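PDB 6K11: Lpg2148(MvcA) from Legionella pneumophila subsp. pneumophila str. Philadelphia 1, which probably acts as a deamidase-type deubiquitinase that regulates the activity of the host ubiquitin-conjugating enzyme UBE2N. Local coordinates for residues L135-N140 with I186-E191. Sequence-based numbering, arbitrary orientation.
Sequences LVKTKN and IGDSAE
Lys137 reaches across to the loop 186-191 and ends on two successive backbone carbonyls. Its NZ donates to Ile186 O at 2.7 Å and to Gly187 O at 3.0 Å. NZ sits above the carbonyl plane of Ile186, 44° out of it and not on a lone pair; it is tilted from that of Gly187. In Lys137, CG stands anti to the backbone N (chi1 -176°) and the chain runs extended until a bend at chi3, a course that carries NZ to the loop. Phe183, in helix 176-185, supplies a third carbonyl to the same NZ and a ring for a cation-pi contact. NZ thus donates to three backbone carbonyls. Asp188 OD1 lies 4.2 Å from NZ, too far for a salt bridge, but its negative charge may help to stabilise the lysine's positive charge.

A water joins the two backbones. It accepts from Lys137 N at 2.8 Å and faces the carbonyls of Ser189 and Ala190. Its 2.4 Å approach to Ala190 O is very short, so that bond is doubtful. Nearer the strand 192-193, Glu191 CA makes a CA-H...O contact of 3.4 Å with Leu135 O.

The apolar contact is between Leu135 CD2 and Ile186 CD1, which meet tip to tip at 4.0 Å. Both side chains are buried, and both also touch Leu155 and Ile214. Separately, Val136 and Glu191 lie side by side, with the CG2 methyl of Val136 3.6 Å from the carboxylate OE1 of Glu191. That OE1 has its salt-bridge partner in Lys152.

The contact lies within the MvcA insertion domain. It joins strand 134-137 to the loop that leads from helix 176-185 into the antiparallel edge strand 192-193 of a mixed sheet. Lys137 donates to a carbonyl in the last turn of the helix and to two in the loop just beyond it, and its positive charge probably suits the carbonyl-rich C-terminal end of a helix.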
loop_
_atom_site.group_PDB
_atom_site.type_symbol
_atom_site.label_atom_id
_atom_site.label_comp_id
_atom_site.label_asym_id
_atom_site.label_seq_id
_atom_site.Cartn_x
_atom_site.Cartn_y
_atom_site.Cartn_z
ATOM N N LEU A 135 -13.653 2.601 -22.605
ATOM C CA LEU A 135 -13.584 3.832 -23.371
ATOM C C LEU A 135 -14.827 4.650 -23.044
ATOM O O LEU A 135 -15.929 4.094 -22.947
ATOM C CB LEU A 135 -13.521 3.524 -24.876
ATOM C CG LEU A 135 -13.947 4.624 -25.839
ATOM C CD1 LEU A 135 -12.927 5.757 -25.816
ATOM C CD2 LEU A 135 -14.116 4.069 -27.249
ATOM N N VAL A 136 -14.657 5.954 -22.845
ATOM C CA VAL A 136 -15.775 6.851 -22.554
ATOM C C VAL A 136 -15.841 7.904 -23.647
ATOM O O VAL A 136 -14.883 8.661 -23.848
ATOM C CB VAL A 136 -15.649 7.525 -21.177
ATOM C CG1 VAL A 136 -16.784 8.528 -20.973
ATOM C CG2 VAL A 136 -15.611 6.478 -20.041
ATOM N N LYS A 137 -16.977 7.969 -24.333
ATOM C CA LYS A 137 -17.239 9.018 -25.306
ATOM C C LYS A 137 -17.926 10.178 -24.595
ATOM O O LYS A 137 -18.958 9.987 -23.943
ATOM C CB LYS A 137 -18.110 8.484 -26.441
ATOM C CG LYS A 137 -18.348 9.460 -27.536
ATOM C CD LYS A 137 -19.173 8.805 -28.627
ATOM C CE LYS A 137 -20.059 9.819 -29.319
ATOM N NZ LYS A 137 -20.831 9.176 -30.417
ATOM N N THR A 138 -17.349 11.371 -24.703
ATOM C CA THR A 138 -17.898 12.536 -24.026
ATOM C C THR A 138 -17.682 13.790 -24.858
ATOM O O THR A 138 -16.627 13.972 -25.476
ATOM C CB THR A 138 -17.279 12.735 -22.635
ATOM O OG1 THR A 138 -17.720 13.990 -22.092
ATOM C CG2 THR A 138 -15.753 12.708 -22.712
ATOM N N LYS A 139 -18.695 14.648 -24.871
ATOM C CA LYS A 139 -18.559 15.953 -25.494
ATOM C C LYS A 139 -17.509 16.775 -24.758
ATOM O O LYS A 139 -17.314 16.638 -23.547
ATOM C CB LYS A 139 -19.901 16.688 -25.486
ATOM C CG LYS A 139 -20.921 16.132 -26.482
ATOM C CD LYS A 139 -22.084 17.101 -26.695
ATOM C CE LYS A 139 -23.021 16.633 -27.814
ATOM N NZ LYS A 139 -22.302 16.229 -29.065
ATOM N N ASN A 140 -16.819 17.631 -25.515
ATOM C CA ASN A 140 -15.820 18.507 -24.917
ATOM C C ASN A 140 -16.419 19.359 -23.805
ATOM O O ASN A 140 -15.766 19.593 -22.782
ATOM C CB ASN A 140 -15.196 19.390 -25.998
ATOM C CG ASN A 140 -13.847 19.928 -25.600
ATOM O OD1 ASN A 140 -13.661 20.408 -24.480
ATOM N ND2 ASN A 140 -12.884 19.840 -26.510
ATOM N N ILE A 186 -18.940 6.091 -33.384
ATOM C CA ILE A 186 -19.294 5.300 -32.217
ATOM C C ILE A 186 -20.670 5.744 -31.737
ATOM O O ILE A 186 -21.029 6.921 -31.861
ATOM C CB ILE A 186 -18.203 5.436 -31.136
ATOM C CG1 ILE A 186 -16.915 4.799 -31.673
ATOM C CG2 ILE A 186 -18.629 4.784 -29.820
ATOM C CD1 ILE A 186 -15.682 4.948 -30.807
ATOM N N GLY A 187 -21.458 4.787 -31.243
ATOM C CA GLY A 187 -22.814 5.041 -30.787
ATOM C C GLY A 187 -22.936 5.905 -29.544
ATOM O O GLY A 187 -22.069 6.747 -29.264
ATOM N N ASP A 188 -24.009 5.691 -28.774
ATOM C CA ASP A 188 -24.357 6.567 -27.661
ATOM C C ASP A 188 -24.412 5.852 -26.321
ATOM O O ASP A 188 -24.975 6.403 -25.370
ATOM C CB ASP A 188 -25.703 7.255 -27.915
ATOM C CG ASP A 188 -25.798 7.855 -29.296
ATOM O OD1 ASP A 188 -24.978 8.743 -29.613
ATOM O OD2 ASP A 188 -26.695 7.436 -30.062
ATOM N N SER A 189 -23.859 4.647 -26.211
ATOM C CA SER A 189 -23.818 3.991 -24.914
ATOM C C SER A 189 -22.916 4.772 -23.957
ATOM O O SER A 189 -22.105 5.613 -24.364
ATOM C CB SER A 189 -23.337 2.545 -25.048
ATOM O OG SER A 189 -24.117 1.844 -26.004
ATOM N N ALA A 190 -23.087 4.499 -22.661
ATOM C CA ALA A 190 -22.361 5.262 -21.650
ATOM C C ALA A 190 -20.863 4.988 -21.717
ATOM O O ALA A 190 -20.049 5.914 -21.635
ATOM C CB ALA A 190 -22.902 4.934 -20.257
ATOM N N GLU A 191 -20.486 3.721 -21.849
ATOM C CA GLU A 191 -19.097 3.302 -21.908
ATOM C C GLU A 191 -18.991 2.125 -22.862
ATOM O O GLU A 191 -19.977 1.438 -23.141
ATOM C CB GLU A 191 -18.565 2.888 -20.535
ATOM C CG GLU A 191 -18.836 3.882 -19.426
ATOM C CD GLU A 191 -18.029 3.583 -18.177
ATOM O OE1 GLU A 191 -17.444 4.536 -17.620
ATOM O OE2 GLU A 191 -17.982 2.397 -17.764
HETATM O O HOH W 1 -19.176 6.286 -23.857
#